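Local structure of molinate hydrolase (Gulosibacter molinativorax, 4UB9) at residues 449-454 / 463-468. The protein hydrolyses the thiocarbamate herbicide molinate and binds zinc, probably acting on a carbon-nitrogen bond as other amidohydrolases do. Numbering follows the deposited sequence.
Sequences VLDQDP and TLSHVV
A classic beta bulge joins Val-449, near the end of strand 447-450, to Ser-465 and His-466 of the antiparallel strand 464-469. The carbonyl oxygen of Val-449 receives both amides of the bulge: Ser-465 N donates to Val-449 O at 2.8 Å, whereas the bond from His-466 N is weak. In return, Val-449 N donates to His-466 O at 3.0 Å, completing the hydrogen-bonded pair. The side chains of Val-449 and His-466 run side by side on one face of the sheet, with Val-449 CB near the plane of the imidazole at its edge; ND1 of that ring bonds to Glu-473. On the other face, one methyl of each leucine meets the other, Leu-450 CD2 lying 3.7 Å from Leu-464 CD2.

Past the bulge the two segments stay linked where strand 447-450 gives way to loop. Asp-451 N donates to Thr-463 O at 2.9 Å. Thr-463 OG1, set between its own backbone N and carbonyl carbon (chi1 65°), faces the turning chain and accepts Gln-452 N at 3.1 Å, with a weaker bond from Asp-451 N; the same hydroxyl also bonds to Asn-460 O. Its methyl CG2 lies against Gln-452, 3.8 Å from NE2. A valine in place of Thr-463 would probably leave Gln-452 N without this acceptor and Asn-460 O without its hydroxyl partner, freeing the loop end to shift. The carboxylate of Asp-451 forms a salt bridge with Lys-87; the modelled position of Ser-465 OG beside it is doubtful. Away from the zinc site, the pairing is that of a bulged antiparallel beta hairpin with a long connecting loop, its first strand bonded on to strand 88-95 in the mixed sheet of this amidohydrolase.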
# COMPACT_ATOMS: atom_id res chain seq x y z
N VAL A 449 45.11 -16.23 15.08
CA VAL A 449 45.57 -17.57 15.36
C VAL A 449 44.38 -18.48 15.50
O VAL A 449 43.49 -18.20 16.30
CB VAL A 449 46.39 -17.60 16.67
CG1 VAL A 449 46.87 -19.02 16.96
CG2 VAL A 449 47.59 -16.66 16.58
N LEU A 450 44.38 -19.56 14.73
CA LEU A 450 43.33 -20.57 14.77
C LEU A 450 43.82 -21.88 15.39
O LEU A 450 44.98 -22.24 15.26
CB LEU A 450 42.86 -20.90 13.37
CG LEU A 450 42.51 -19.75 12.44
CD1 LEU A 450 42.15 -20.30 11.08
CD2 LEU A 450 41.35 -18.97 13.00
N ASP A 451 42.89 -22.60 15.99
CA ASP A 451 43.19 -23.89 16.65
C ASP A 451 43.14 -25.07 15.73
O ASP A 451 43.66 -26.12 16.05
CB ASP A 451 42.18 -24.18 17.74
CG ASP A 451 42.38 -23.33 18.94
OD1 ASP A 451 43.45 -22.70 19.03
OD2 ASP A 451 41.46 -23.24 19.77
N GLN A 452 42.44 -24.93 14.63
CA GLN A 452 42.37 -26.00 13.67
C GLN A 452 42.68 -25.53 12.28
O GLN A 452 42.78 -24.34 12.03
CB GLN A 452 41.04 -26.68 13.74
CG GLN A 452 40.93 -27.47 15.02
CD GLN A 452 39.54 -27.99 15.21
OE1 GLN A 452 39.07 -28.86 14.47
NE2 GLN A 452 38.86 -27.48 16.22
N ASP A 453 42.86 -26.50 11.39
CA ASP A 453 43.42 -26.29 10.07
C ASP A 453 42.37 -25.84 9.05
O ASP A 453 41.53 -26.64 8.60
CB ASP A 453 44.10 -27.56 9.57
CG ASP A 453 44.87 -27.35 8.25
OD1 ASP A 453 45.12 -26.20 7.83
OD2 ASP A 453 45.25 -28.36 7.65
N PRO A 454 42.44 -24.58 8.64
CA PRO A 454 41.47 -24.06 7.68
C PRO A 454 41.60 -24.65 6.28
O PRO A 454 40.62 -24.70 5.56
CB PRO A 454 41.77 -22.58 7.65
CG PRO A 454 43.18 -22.43 8.13
CD PRO A 454 43.44 -23.58 9.04
N THR A 463 37.69 -21.18 14.25
CA THR A 463 38.33 -21.70 15.49
C THR A 463 39.34 -20.70 16.04
O THR A 463 40.43 -21.08 16.49
CB THR A 463 39.01 -23.07 15.29
OG1 THR A 463 40.10 -22.93 14.37
CG2 THR A 463 38.02 -24.08 14.75
N LEU A 464 38.94 -19.43 16.09
CA LEU A 464 39.82 -18.35 16.58
C LEU A 464 40.24 -18.48 18.03
O LEU A 464 39.40 -18.58 18.88
CB LEU A 464 39.14 -17.00 16.47
CG LEU A 464 39.08 -16.36 15.10
CD1 LEU A 464 38.07 -15.22 15.14
CD2 LEU A 464 40.46 -15.86 14.71
N SER A 465 41.53 -18.43 18.28
CA SER A 465 42.11 -18.45 19.63
C SER A 465 42.65 -17.13 20.03
O SER A 465 42.60 -16.78 21.18
CB SER A 465 43.35 -19.35 19.71
OG SER A 465 42.99 -20.69 19.55
N HIS A 466 43.24 -16.42 19.07
CA HIS A 466 43.87 -15.13 19.34
C HIS A 466 43.64 -14.16 18.21
O HIS A 466 43.64 -14.54 17.04
CB HIS A 466 45.37 -15.27 19.58
CG HIS A 466 45.69 -16.19 20.72
ND1 HIS A 466 45.89 -15.74 22.01
CD2 HIS A 466 45.79 -17.54 20.77
CE1 HIS A 466 46.11 -16.77 22.80
NE2 HIS A 466 46.05 -17.87 22.08
N VAL A 467 43.53 -12.89 18.58
CA VAL A 467 43.39 -11.81 17.61
C VAL A 467 44.33 -10.69 17.98
O VAL A 467 44.31 -10.21 19.09
CB VAL A 467 41.94 -11.26 17.55
CG1 VAL A 467 41.87 -10.10 16.57
CG2 VAL A 467 40.95 -12.35 17.14
N VAL A 468 45.11 -10.26 17.01
CA VAL A 468 46.12 -9.24 17.23
C VAL A 468 46.00 -8.16 16.16
O VAL A 468 45.94 -8.44 14.95
CB VAL A 468 47.53 -9.83 17.13
CG1 VAL A 468 48.59 -8.74 17.29
CG2 VAL A 468 47.72 -10.89 18.20